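Local structure of leucine aminopeptidase 2 (Saccharomyces cerevisiae, 2XQ0) at residues H301-H305 / N323-V328; I254-W259 / S306-L311; K85-Q89 / L101-N105; V79-G83 / N111-N115; Y475-D479 / G522-K526. The protein cleaves di- and tripeptides preferentially, as a zinc-dependent aminopeptidase of the M1 family, and also has low epoxide hydrolase activity in vitro. All coordinates share one frame; numbering follows the deposited sequence.

Interaction 1. Residues H301-H305 / N323-V328. With ZN (zinc ion), chain C; BES (2-(3-amino-2-hydroxy-4-phenyl-butyrylamino)-4-methyl-pentanoic acid), chain B.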
# COMPACT_ATOMS: atom_id res chain seq x y z
N HIS A 301 2.74 8.71 3.99
CA HIS A 301 2.89 7.83 2.84
C HIS A 301 1.77 8.01 1.82
O HIS A 301 2.03 8.34 0.68
CB HIS A 301 2.96 6.36 3.28
CG HIS A 301 3.31 5.43 2.15
ND1 HIS A 301 4.60 5.10 1.83
CD2 HIS A 301 2.52 4.81 1.23
CE1 HIS A 301 4.61 4.31 0.77
NE2 HIS A 301 3.36 4.12 0.39
N GLU A 302 0.52 7.80 2.22
CA GLU A 302 -0.59 7.95 1.28
C GLU A 302 -0.65 9.37 0.74
O GLU A 302 -1.02 9.59 -0.41
CB GLU A 302 -1.93 7.65 1.96
CG GLU A 302 -1.97 6.35 2.75
CD GLU A 302 -1.63 5.15 1.92
OE1 GLU A 302 -1.28 4.10 2.51
OE2 GLU A 302 -1.69 5.24 0.67
N LEU A 303 -0.30 10.34 1.57
CA LEU A 303 -0.29 11.73 1.11
C LEU A 303 0.74 11.95 0.01
O LEU A 303 0.47 12.66 -0.95
CB LEU A 303 0.05 12.66 2.27
CG LEU A 303 0.35 14.11 1.87
CD1 LEU A 303 -0.90 14.75 1.30
CD2 LEU A 303 0.83 14.87 3.10
N ALA A 304 1.94 11.40 0.16
CA ALA A 304 2.97 11.59 -0.86
C ALA A 304 2.54 10.99 -2.21
O ALA A 304 2.90 11.51 -3.28
CB ALA A 304 4.31 11.03 -0.41
N HIS A 305 1.75 9.92 -2.17
CA HIS A 305 1.21 9.31 -3.39
C HIS A 305 0.46 10.33 -4.25
O HIS A 305 0.39 10.21 -5.48
CB HIS A 305 0.27 8.15 -3.06
CG HIS A 305 0.95 6.83 -2.99
ND1 HIS A 305 1.73 6.35 -4.02
CD2 HIS A 305 0.96 5.88 -2.02
CE1 HIS A 305 2.21 5.16 -3.68
NE2 HIS A 305 1.76 4.86 -2.47
N ASN A 323 6.40 4.46 -8.63
CA ASN A 323 5.36 4.81 -7.68
C ASN A 323 5.90 4.67 -6.27
O ASN A 323 6.13 5.67 -5.58
CB ASN A 323 4.11 3.92 -7.84
CG ASN A 323 3.18 4.38 -8.97
OD1 ASN A 323 3.60 4.97 -9.96
ND2 ASN A 323 1.89 4.09 -8.82
N GLU A 324 6.13 3.43 -5.83
CA GLU A 324 6.41 3.18 -4.42
C GLU A 324 7.78 3.67 -3.94
O GLU A 324 7.92 4.08 -2.79
CB GLU A 324 6.23 1.70 -4.08
CG GLU A 324 4.79 1.18 -4.25
CD GLU A 324 3.78 1.89 -3.35
OE1 GLU A 324 4.18 2.56 -2.37
OE2 GLU A 324 2.57 1.76 -3.62
N GLY A 325 8.79 3.64 -4.79
CA GLY A 325 10.12 4.12 -4.41
C GLY A 325 10.14 5.62 -4.21
O GLY A 325 10.63 6.15 -3.19
N TRP A 326 9.57 6.34 -5.16
CA TRP A 326 9.39 7.78 -4.96
C TRP A 326 8.58 8.09 -3.69
O TRP A 326 8.99 8.94 -2.87
CB TRP A 326 8.71 8.39 -6.20
CG TRP A 326 9.70 8.89 -7.20
CD1 TRP A 326 9.96 8.37 -8.44
CD2 TRP A 326 10.56 10.01 -7.04
NE1 TRP A 326 10.94 9.11 -9.06
CE2 TRP A 326 11.32 10.13 -8.22
CE3 TRP A 326 10.77 10.93 -6.01
CZ2 TRP A 326 12.28 11.12 -8.40
CZ3 TRP A 326 11.73 11.93 -6.20
CH2 TRP A 326 12.46 12.01 -7.37
N THR A 327 7.44 7.41 -3.53
CA THR A 327 6.58 7.65 -2.35
C THR A 327 7.34 7.48 -1.04
O THR A 327 7.24 8.32 -0.16
CB THR A 327 5.32 6.77 -2.37
OG1 THR A 327 4.58 7.05 -3.57
CG2 THR A 327 4.43 7.02 -1.12
N VAL A 328 8.09 6.40 -0.91
CA VAL A 328 8.83 6.13 0.32
C VAL A 328 9.88 7.24 0.49
O VAL A 328 10.09 7.73 1.61
CB VAL A 328 9.50 4.71 0.31
CG1 VAL A 328 10.40 4.52 1.55
CG2 VAL A 328 8.43 3.59 0.29
ZN ZN C . 2.31 3.24 -1.34
N2 BES B . -1.55 1.13 -2.37
C1 BES B . -0.43 0.68 -1.56
C6 BES B . -0.69 -0.73 -1.03
C7 BES B . -0.77 -1.70 -2.19
C8 BES B . 0.19 -1.67 -3.19
C12 BES B . -1.81 -2.62 -2.26
C9 BES B . 0.12 -2.56 -4.26
C11 BES B . -1.88 -3.51 -3.33
C10 BES B . -0.92 -3.48 -4.33
C2 BES B . -0.19 1.64 -0.38
O2 BES B . 0.04 3.01 -0.76
C3 BES B . 0.99 1.13 0.37
O3 BES B . 2.13 1.21 -0.09
N1 BES B . 0.61 0.58 1.51
C4 BES B . 1.44 -0.04 2.53
C13 BES B . 1.63 1.07 3.55
C14 BES B . 3.10 1.32 3.89
C15 BES B . 3.27 2.72 4.46
C16 BES B . 4.00 1.10 2.68
C5 BES B . 0.61 -1.13 3.15
O1 BES B . 1.18 -2.11 3.68
O4 BES B . -0.65 -1.02 3.10

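Interaction 2. Residues I254-W259 / S306-L311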
# COMPACT_ATOMS: atom_id res chain seq x y z
N ILE A 254 7.68 19.80 -2.62
CA ILE A 254 7.32 19.65 -4.03
C ILE A 254 6.64 20.92 -4.53
O ILE A 254 7.31 21.92 -4.80
CB ILE A 254 6.45 18.41 -4.24
CG1 ILE A 254 6.99 17.25 -3.40
CG2 ILE A 254 6.40 18.00 -5.73
CD1 ILE A 254 6.13 15.99 -3.46
N PHE A 255 5.32 20.89 -4.67
CA PHE A 255 4.57 22.10 -5.00
C PHE A 255 3.11 21.93 -4.59
O PHE A 255 2.72 20.88 -4.12
CB PHE A 255 4.71 22.47 -6.48
CG PHE A 255 4.46 21.34 -7.43
CD1 PHE A 255 5.47 20.88 -8.28
CD2 PHE A 255 3.21 20.74 -7.50
CE1 PHE A 255 5.23 19.84 -9.17
CE2 PHE A 255 2.97 19.69 -8.39
CZ PHE A 255 3.99 19.24 -9.23
N GLU A 256 2.30 22.97 -4.80
CA GLU A 256 0.92 22.98 -4.33
C GLU A 256 0.19 21.68 -4.63
O GLU A 256 0.35 21.08 -5.69
CB GLU A 256 0.14 24.16 -4.91
CG GLU A 256 -1.20 24.40 -4.22
CD GLU A 256 -2.15 25.28 -5.03
OE1 GLU A 256 -2.24 25.11 -6.27
OE2 GLU A 256 -2.83 26.14 -4.41
N TYR A 257 -0.62 21.26 -3.66
CA TYR A 257 -1.43 20.04 -3.78
C TYR A 257 -2.62 20.45 -4.63
O TYR A 257 -3.31 21.40 -4.30
CB TYR A 257 -1.87 19.64 -2.37
CG TYR A 257 -2.89 18.52 -2.24
CD1 TYR A 257 -2.49 17.18 -2.27
CD2 TYR A 257 -4.23 18.80 -2.03
CE1 TYR A 257 -3.43 16.15 -2.12
CE2 TYR A 257 -5.17 17.78 -1.88
CZ TYR A 257 -4.76 16.46 -1.92
OH TYR A 257 -5.69 15.45 -1.75
N GLU A 258 -2.87 19.77 -5.74
CA GLU A 258 -3.88 20.28 -6.67
C GLU A 258 -5.19 19.49 -6.70
O GLU A 258 -6.06 19.76 -7.52
CB GLU A 258 -3.29 20.38 -8.08
CG GLU A 258 -3.03 19.03 -8.73
CD GLU A 258 -2.12 19.14 -9.94
OE1 GLU A 258 -0.88 19.11 -9.75
OE2 GLU A 258 -2.63 19.24 -11.08
N TRP A 259 -5.36 18.53 -5.78
CA TRP A 259 -6.55 17.68 -5.76
C TRP A 259 -7.74 18.25 -4.96
O TRP A 259 -8.79 17.63 -4.89
CB TRP A 259 -6.19 16.29 -5.23
CG TRP A 259 -5.09 15.62 -6.03
CD1 TRP A 259 -3.74 15.85 -5.92
CD2 TRP A 259 -5.24 14.63 -7.05
NE1 TRP A 259 -3.05 15.06 -6.81
CE2 TRP A 259 -3.95 14.30 -7.52
CE3 TRP A 259 -6.35 13.99 -7.63
CZ2 TRP A 259 -3.74 13.37 -8.53
CZ3 TRP A 259 -6.13 13.05 -8.63
CH2 TRP A 259 -4.84 12.75 -9.07
N SER A 306 -0.09 11.35 -3.60
CA SER A 306 -0.83 12.38 -4.35
C SER A 306 0.03 12.84 -5.51
O SER A 306 -0.46 13.05 -6.62
CB SER A 306 -1.21 13.56 -3.46
OG SER A 306 -2.07 13.12 -2.43
N TRP A 307 1.33 12.97 -5.27
CA TRP A 307 2.29 13.26 -6.33
C TRP A 307 2.82 12.01 -7.06
O TRP A 307 2.65 11.87 -8.27
CB TRP A 307 3.45 14.11 -5.79
CG TRP A 307 3.04 15.49 -5.37
CD1 TRP A 307 3.08 16.63 -6.14
CD2 TRP A 307 2.53 15.90 -4.09
NE1 TRP A 307 2.62 17.70 -5.43
CE2 TRP A 307 2.28 17.29 -4.17
CE3 TRP A 307 2.26 15.23 -2.90
CZ2 TRP A 307 1.78 18.02 -3.10
CZ3 TRP A 307 1.76 15.96 -1.82
CH2 TRP A 307 1.52 17.34 -1.94
N SER A 308 3.46 11.10 -6.32
CA SER A 308 4.11 9.96 -6.93
C SER A 308 3.19 8.77 -6.94
O SER A 308 3.10 8.03 -5.98
CB SER A 308 5.38 9.59 -6.15
OG SER A 308 5.10 9.56 -4.77
N GLY A 309 2.49 8.61 -8.05
CA GLY A 309 1.52 7.54 -8.18
C GLY A 309 0.27 8.11 -8.79
O GLY A 309 -0.16 7.66 -9.84
N ASN A 310 -0.29 9.13 -8.15
CA ASN A 310 -1.57 9.68 -8.56
C ASN A 310 -1.45 10.71 -9.68
O ASN A 310 -2.12 10.59 -10.70
CB ASN A 310 -2.32 10.24 -7.36
CG ASN A 310 -2.63 9.16 -6.31
OD1 ASN A 310 -2.19 8.02 -6.44
ND2 ASN A 310 -3.36 9.54 -5.28
N LEU A 311 -0.56 11.67 -9.48
CA LEU A 311 -0.31 12.72 -10.46
C LEU A 311 0.60 12.20 -11.57
O LEU A 311 0.35 12.41 -12.77
CB LEU A 311 0.33 13.93 -9.76
CG LEU A 311 0.43 15.18 -10.62
CD1 LEU A 311 -0.96 15.60 -11.09
CD2 LEU A 311 1.12 16.32 -9.86

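Interaction 3. Residues K85-Q89 / L101-N105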
# COMPACT_ATOMS: atom_id res chain seq x y z
N LYS A 85 -27.18 -0.59 -30.21
CA LYS A 85 -26.69 -1.87 -29.71
C LYS A 85 -25.47 -2.32 -30.51
O LYS A 85 -25.47 -2.28 -31.74
CB LYS A 85 -27.80 -2.93 -29.76
CG LYS A 85 -27.63 -4.11 -28.80
CD LYS A 85 -27.92 -3.73 -27.34
CE LYS A 85 -27.58 -4.86 -26.36
NZ LYS A 85 -26.14 -5.27 -26.42
N ALA A 86 -24.43 -2.76 -29.81
CA ALA A 86 -23.20 -3.16 -30.48
C ALA A 86 -22.89 -4.62 -30.21
O ALA A 86 -23.03 -5.09 -29.08
CB ALA A 86 -22.05 -2.27 -30.04
N ASP A 87 -22.47 -5.34 -31.24
CA ASP A 87 -22.10 -6.74 -31.07
C ASP A 87 -20.91 -6.85 -30.13
O ASP A 87 -19.98 -6.05 -30.21
CB ASP A 87 -21.76 -7.37 -32.42
CG ASP A 87 -23.00 -7.62 -33.27
OD1 ASP A 87 -24.13 -7.61 -32.72
OD2 ASP A 87 -22.85 -7.85 -34.50
N PHE A 88 -20.94 -7.85 -29.24
CA PHE A 88 -19.83 -8.07 -28.32
C PHE A 88 -19.76 -9.53 -27.92
O PHE A 88 -20.75 -10.26 -28.00
CB PHE A 88 -19.96 -7.17 -27.07
CG PHE A 88 -21.07 -7.57 -26.13
CD1 PHE A 88 -20.82 -8.40 -25.04
CD2 PHE A 88 -22.37 -7.11 -26.33
CE1 PHE A 88 -21.85 -8.77 -24.17
CE2 PHE A 88 -23.40 -7.48 -25.47
CZ PHE A 88 -23.13 -8.32 -24.39
N GLN A 89 -18.58 -9.96 -27.48
CA GLN A 89 -18.35 -11.33 -27.04
C GLN A 89 -17.28 -11.33 -25.95
O GLN A 89 -16.25 -10.67 -26.07
CB GLN A 89 -17.91 -12.21 -28.21
CG GLN A 89 -17.47 -13.65 -27.83
CD GLN A 89 -18.64 -14.58 -27.55
OE1 GLN A 89 -18.67 -15.28 -26.53
NE2 GLN A 89 -19.61 -14.60 -28.45
N LEU A 101 -13.08 -8.68 -23.07
CA LEU A 101 -14.38 -8.34 -23.63
C LEU A 101 -14.12 -7.73 -24.99
O LEU A 101 -13.38 -6.77 -25.11
CB LEU A 101 -15.10 -7.33 -22.74
CG LEU A 101 -16.28 -6.57 -23.37
CD1 LEU A 101 -17.44 -7.54 -23.74
CD2 LEU A 101 -16.77 -5.47 -22.41
N VAL A 102 -14.75 -8.28 -26.02
CA VAL A 102 -14.46 -7.88 -27.39
C VAL A 102 -15.70 -7.22 -27.98
O VAL A 102 -16.78 -7.80 -27.99
CB VAL A 102 -14.08 -9.09 -28.24
CG1 VAL A 102 -13.94 -8.69 -29.71
CG2 VAL A 102 -12.79 -9.72 -27.68
N ILE A 103 -15.53 -5.99 -28.46
CA ILE A 103 -16.67 -5.21 -28.93
C ILE A 103 -16.42 -4.76 -30.36
O ILE A 103 -15.35 -4.26 -30.67
CB ILE A 103 -16.90 -3.96 -28.04
CG1 ILE A 103 -17.14 -4.37 -26.58
CG2 ILE A 103 -18.09 -3.15 -28.56
CD1 ILE A 103 -17.01 -3.21 -25.57
N ASN A 104 -17.41 -4.94 -31.22
CA ASN A 104 -17.31 -4.49 -32.59
C ASN A 104 -17.74 -3.04 -32.66
O ASN A 104 -18.89 -2.73 -32.35
CB ASN A 104 -18.23 -5.33 -33.48
CG ASN A 104 -18.46 -4.70 -34.84
OD1 ASN A 104 -17.52 -4.24 -35.50
ND2 ASN A 104 -19.71 -4.68 -35.28
N ASN A 105 -16.83 -2.15 -33.04
CA ASN A 105 -17.23 -0.74 -33.15
C ASN A 105 -17.39 -0.27 -34.59
O ASN A 105 -16.44 0.17 -35.24
CB ASN A 105 -16.33 0.19 -32.33
CG ASN A 105 -14.88 0.14 -32.75
OD1 ASN A 105 -14.39 -0.88 -33.21
ND2 ASN A 105 -14.18 1.26 -32.58
O HOH W 1 -22.19 -4.44 -34.28

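Interaction 4. Residues V79-G83 / N111-N115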
# COMPACT_ATOMS: atom_id res chain seq x y z
N VAL A 79 -24.23 -3.82 -24.47
CA VAL A 79 -23.28 -2.80 -24.91
C VAL A 79 -23.89 -1.94 -26.01
O VAL A 79 -24.46 -2.46 -26.98
CB VAL A 79 -22.02 -3.44 -25.51
CG1 VAL A 79 -21.06 -2.34 -25.94
CG2 VAL A 79 -21.36 -4.40 -24.51
N HIS A 80 -23.75 -0.62 -25.87
CA HIS A 80 -24.22 0.32 -26.88
C HIS A 80 -23.08 1.26 -27.27
O HIS A 80 -22.29 1.68 -26.43
CB HIS A 80 -25.35 1.18 -26.33
CG HIS A 80 -26.64 0.45 -26.15
ND1 HIS A 80 -26.95 -0.26 -25.01
CD2 HIS A 80 -27.72 0.35 -26.96
CE1 HIS A 80 -28.16 -0.78 -25.13
NE2 HIS A 80 -28.65 -0.43 -26.31
N ILE A 81 -22.99 1.56 -28.56
CA ILE A 81 -22.12 2.62 -29.06
C ILE A 81 -22.97 3.67 -29.77
O ILE A 81 -23.77 3.35 -30.65
CB ILE A 81 -21.05 2.07 -30.01
CG1 ILE A 81 -20.04 1.21 -29.22
CG2 ILE A 81 -20.34 3.21 -30.72
CD1 ILE A 81 -19.13 0.35 -30.09
N ASP A 82 -22.83 4.92 -29.37
CA ASP A 82 -23.64 5.99 -29.93
C ASP A 82 -25.13 5.66 -29.93
O ASP A 82 -25.81 5.82 -30.94
CB ASP A 82 -23.16 6.31 -31.35
CG ASP A 82 -21.78 6.93 -31.36
OD1 ASP A 82 -21.33 7.37 -30.28
OD2 ASP A 82 -21.15 6.98 -32.44
N GLY A 83 -25.63 5.20 -28.79
CA GLY A 83 -27.05 4.91 -28.63
C GLY A 83 -27.52 3.61 -29.26
O GLY A 83 -28.65 3.19 -29.02
N ASN A 111 -14.36 9.96 -32.77
CA ASN A 111 -14.89 10.20 -31.43
C ASN A 111 -16.23 9.50 -31.26
O ASN A 111 -17.12 9.63 -32.11
CB ASN A 111 -15.05 11.70 -31.16
CG ASN A 111 -13.74 12.39 -30.91
OD1 ASN A 111 -13.41 12.74 -29.77
ND2 ASN A 111 -12.96 12.59 -31.97
N PHE A 112 -16.39 8.77 -30.16
CA PHE A 112 -17.62 8.02 -29.94
C PHE A 112 -17.86 7.73 -28.46
O PHE A 112 -16.95 7.87 -27.63
CB PHE A 112 -17.63 6.73 -30.78
CG PHE A 112 -16.58 5.70 -30.38
CD1 PHE A 112 -16.92 4.64 -29.55
CD2 PHE A 112 -15.28 5.79 -30.85
CE1 PHE A 112 -15.97 3.68 -29.19
CE2 PHE A 112 -14.32 4.84 -30.49
CZ PHE A 112 -14.67 3.78 -29.65
N THR A 113 -19.09 7.37 -28.14
CA THR A 113 -19.46 7.05 -26.77
C THR A 113 -19.73 5.56 -26.66
O THR A 113 -20.41 4.97 -27.52
CB THR A 113 -20.71 7.83 -26.36
OG1 THR A 113 -20.42 9.23 -26.39
CG2 THR A 113 -21.15 7.45 -24.96
N LEU A 114 -19.18 4.95 -25.61
CA LEU A 114 -19.32 3.52 -25.35
C LEU A 114 -20.00 3.28 -24.01
O LEU A 114 -19.48 3.70 -22.97
CB LEU A 114 -17.96 2.85 -25.37
CG LEU A 114 -17.93 1.42 -24.82
CD1 LEU A 114 -18.82 0.51 -25.65
CD2 LEU A 114 -16.51 0.90 -24.78
N ASN A 115 -21.15 2.63 -24.02
CA ASN A 115 -21.85 2.29 -22.79
C ASN A 115 -21.95 0.78 -22.59
O ASN A 115 -22.38 0.05 -23.49
CB ASN A 115 -23.25 2.92 -22.75
CG ASN A 115 -23.99 2.65 -21.44
OD1 ASN A 115 -24.74 1.69 -21.33
ND2 ASN A 115 -23.77 3.50 -20.46

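Interaction 5. Residues Y475-D479 / G522-K526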
# COMPACT_ATOMS: atom_id res chain seq x y z
N TYR A 475 19.39 -0.71 20.30
CA TYR A 475 20.33 -1.80 20.14
C TYR A 475 21.08 -2.11 21.43
O TYR A 475 21.24 -3.28 21.80
CB TYR A 475 21.32 -1.48 19.01
CG TYR A 475 20.69 -1.49 17.63
CD1 TYR A 475 19.76 -2.45 17.28
CD2 TYR A 475 21.04 -0.54 16.68
CE1 TYR A 475 19.18 -2.47 16.02
CE2 TYR A 475 20.47 -0.55 15.41
CZ TYR A 475 19.54 -1.51 15.09
OH TYR A 475 18.98 -1.53 13.82
N GLN A 476 21.55 -1.08 22.13
CA GLN A 476 22.22 -1.31 23.40
C GLN A 476 21.38 -2.09 24.41
O GLN A 476 21.86 -3.03 25.03
CB GLN A 476 22.70 -0.01 24.02
CG GLN A 476 23.81 0.65 23.23
CD GLN A 476 24.21 1.99 23.80
OE1 GLN A 476 24.11 2.21 25.01
NE2 GLN A 476 24.66 2.89 22.93
N LEU A 477 20.12 -1.71 24.57
CA LEU A 477 19.25 -2.37 25.53
C LEU A 477 19.00 -3.82 25.15
O LEU A 477 19.11 -4.71 26.00
CB LEU A 477 17.92 -1.64 25.69
CG LEU A 477 17.00 -2.17 26.80
CD1 LEU A 477 17.68 -1.99 28.16
CD2 LEU A 477 15.66 -1.46 26.76
N ALA A 478 18.65 -4.07 23.89
CA ALA A 478 18.41 -5.45 23.46
C ALA A 478 19.64 -6.31 23.74
O ALA A 478 19.53 -7.42 24.27
CB ALA A 478 18.01 -5.52 21.98
N ASP A 479 20.81 -5.80 23.39
CA ASP A 479 22.06 -6.48 23.72
C ASP A 479 22.14 -6.76 25.24
O ASP A 479 22.42 -7.89 25.66
CB ASP A 479 23.26 -5.67 23.24
CG ASP A 479 23.29 -5.50 21.73
OD1 ASP A 479 22.55 -6.23 21.04
OD2 ASP A 479 24.06 -4.65 21.22
N GLY A 522 19.40 -9.83 19.90
CA GLY A 522 20.46 -8.84 19.98
C GLY A 522 20.99 -8.39 18.63
O GLY A 522 20.80 -9.06 17.62
N HIS A 523 21.67 -7.24 18.63
CA HIS A 523 22.24 -6.66 17.42
C HIS A 523 23.78 -6.68 17.45
O HIS A 523 24.42 -5.74 16.98
CB HIS A 523 21.74 -5.23 17.25
CG HIS A 523 22.11 -4.61 15.94
ND1 HIS A 523 23.15 -3.71 15.80
CD2 HIS A 523 21.58 -4.76 14.70
CE1 HIS A 523 23.24 -3.33 14.54
NE2 HIS A 523 22.30 -3.95 13.85
N SER A 524 24.35 -7.74 18.00
CA SER A 524 25.80 -7.93 18.01
C SER A 524 26.11 -9.38 18.34
O SER A 524 25.49 -9.97 19.22
CB SER A 524 26.47 -7.01 19.03
OG SER A 524 26.61 -7.66 20.28
N ASN A 525 27.07 -9.96 17.62
CA ASN A 525 27.35 -11.39 17.75
C ASN A 525 28.20 -11.75 18.97
O ASN A 525 29.26 -12.35 18.83
CB ASN A 525 28.01 -11.91 16.48
CG ASN A 525 27.20 -11.61 15.23
OD1 ASN A 525 26.16 -10.96 15.30
ND2 ASN A 525 27.68 -12.07 14.09
N LYS A 526 27.72 -11.38 20.15
CA LYS A 526 28.38 -11.78 21.40
C LYS A 526 28.06 -13.24 21.69
O LYS A 526 28.94 -14.02 22.05
CB LYS A 526 27.92 -10.89 22.55
CG LYS A 526 28.16 -9.40 22.33
CD LYS A 526 27.52 -8.58 23.44
CE LYS A 526 27.60 -7.09 23.13
NZ LYS A 526 26.89 -6.29 24.16

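Interaction 1. Residues H301-H305 / N323-V328
T327 sets one methyl group against both zinc-binding histidines. Its CG2 lies over the face of the H301 ring, 3.4 Å from the centroid, and over a face of the H305 ring at 3.7 Å, a CH-pi contact with each. The first torsion of T327 (chi1 -59°) arranges this: CG2 is anti to the backbone N, while OG1 stays beside that N, donates to N323 O one turn back and also bonds S308 OG. H305 ND1 passes near OG1 at a poor angle and bonds S308 O instead. H301, with CG anti to its own backbone N (chi1 -172°), brings NE2 to the zinc ion at 2.2 Å, and its ND1 is held by E331. The other face of this ring carries a methyl of bestatin, C15, 3.6 Å from H301 CG. E324 bends at chi2 to lay its carboxylate at the edges of both imidazoles; OE1 binds zinc at 2.2 Å, with OE2 farther off at 2.7 Å. Bestatin O2 and O3 complete the coordination, and OE2 of E302, the proton acceptor of the reaction, stands 3.2 Å from O2 of bestatin. This is the HExxH motif with its distant glutamate ligand, as in other M1 peptidases: the two helices meet through a shared metal and methyl-on-ring packing, without direct hydrogen bonds between the two segments.

Interaction 2. Residues I254-W259 / S306-L311
Y257 and S306 bring the two backbones nearest, CA to CA 7.7 Å, where the irregular chain 254-259 runs past a wide pi-type turn in helix 297-311, whose S306 O is weakly bonded by L311 N. W307 is the hub of the side chains. Its chi1 of -67°, with CG anti to the carbonyl carbon, stands the indole up among I254, F255 and Y257. I254 CD1 lies over the indole, 3.8 Å from the centroid of the five-membered ring. W307 turns an edge to the face of F255 in an offset edge-to-face pair, centroids 5.2 Å apart and planes at 69°. Y257 in turn points its own edge at the six-membered ring of W307, 6.0 Å between centroids, so the three rings form an aromatic cluster. At the edge of the indole, near its plane, F255 O comes to 3.2 Å from W307 CZ2. Farther along, W259 NE1 makes a weak, bent bond (128°) to S306 O at 3.3 Å, while W259 CZ2 rests 3.6 Å from N310 CB. L311 CD2 closes the other flank, touching the edge of the F255 ring and E258 OE1. N310 ND2 is hydrogen-bonded to E277 O, of the substrate-binding residues. The loop leaves helix 243-253 and leads to strand 264-266: W307 touches A250 of helix 243-253, I254 reaches L330 of helix 321-339, and F418 of helix 407-420 packs on both F255 and W307.

Interaction 3. Residues K85-Q89 / L101-N105
Q89, N104 and D87 bury the most surface here, and each is tied in chiefly through its backbone. D87 O takes the N-H of N104 at 3.0 Å in an almost straight bond (171°). Beside it the two side chains start close together, CB to CB 4.2 Å. N104 has CG anti to its backbone N (chi1 165°), which carries ND2 to a water, 2.7 Å away, that D87 N also meets, so the water spans the two segments. Q89 faces V102 as an antiparallel hydrogen-bonded pair: Q89 N donates to V102 O at 2.9 Å, and V102 N returns a 2.8 Å bond to Q89 O. Between these two sets of bonds sits the non-hydrogen-bonded pair F88 and I103, where F88 CA-H also leans on V102 O. Here the apolar contacts lie on the opposite face of the sheet from Q89 and V102: F88 CB meets I103 CG1 at 4.0 Å, and F88 CD1 touches L101 CD1 at 3.7 Å. V79 of the adjoining strand 74-81 packs on F88, and L114 of strand 111-120, one strand farther on, packs on I103. Peptide groups thus give the hairpin its register, while its faces differ in chemistry: one carries F88, L101 and I103; the other is mixed, with D87, Q89 and N104 beside V102.

Interaction 4. Residues V79-G83 / N111-N115
V79, I81, F112 and L114 make the tight half of this antiparallel strand pair. L114 CD1 reaches across to V79 CG1 at 3.6 Å and to I81 CG1 at 3.8 Å. The other branch of I81, CG2, is anti to its backbone N and meets F112 CD1 at 3.9 Å, so the two branches divide their contacts between L114 and F112. An alanine at I81 is likely to open a gap between these two side chains and leave the F112 ring with less to hold its rotation. With side chains on the opposite face, H80 and N115 form a hydrogen-bonded pair; H80 N gives to N115 O at 2.8 Å, and N115 N returns an equally short bond to H80 O.

The side toward solvent is looser. The H80 ring leads away from the contact, and the strand breaks off at D82, whose backbone takes left-handed helical angles. D82 still grips T113 twice: its N donates to T113 O at 3.0 Å, and its OD1 accepts T113 N at 3.1 Å on the syn side, 25° out of the carboxylate plane, in a straight bond (174°). With CG anti to the carbonyl carbon (chi1 -68°), OD1 in effect takes the place that a carbonyl O would have if the strand ran on. T113 OG1 and N115 ND2 turn to Q53 and T51 of strand 45-56, the neighbour beyond 111-120. On the other flank strand 74-81 is bonded to strand 84-90 through V79 and A86, while I103 of strand 101-104 packs on V79, I81 and L114.

Interaction 5. Residues Y475-D479 / G522-K526
Y475 lies face to face with H523, ring centroids 3.8 Å apart and planes at 14°, and can be followed outward along its side chain. CB comes first, 4.2 Å from H523 CB. CG then lies opposite H523 CG and ND1. CD1 makes the closest touch, 3.4 Å from H523 CB, and CE1 follows at 3.6 Å from H523 CD2. On the other half of the ring CD2 and CE2 face ND1 and CE1 more loosely. CZ sits 3.9 Å from H523 NE2, and OH ends the run near that same nitrogen. With CG anti to the backbone N (chi1 -172°), the H523 ring is directed onto the tyrosine. A serine at Y475 has no ring, and H523 would probably lose its stacking partner and be free to turn. One helical turn on, D479 OD1 accepts the backbone N of H523 at 2.8 Å, fixing the loop there. G522 passes against the same oxygen at backbone angles that call for glycine. This is a surface contact in which a helix tyrosine stacks on a loop histidine, in the helical C-terminal part of the protein, where T517 and L518 of helix 508-519 also pack on helix 469-484.

In the fold
Interactions 3 and 4 come first along the chain, in the N-terminal M1 region. Their centres are about 10 Å apart in one mixed sheet, where strands 101-104, 84-90, 74-81 and 111-120 lie side by side; the hairpin of interaction 3 falls within the span that interaction 4 bridges. Interactions 1 and 2 follow in the peptidase domain, centres also about 10 Å apart; they touch through T327 and S308 and through H305 and N310, so loop 254-259 packs on the continuation of helix 297-311, which carries the zinc-binding histidines. Interaction 5 comes last, in the helical C-terminal part, its centre about 32 Å from that of interaction 1. The catalytic centre thus lies between two distant, structurally different ends.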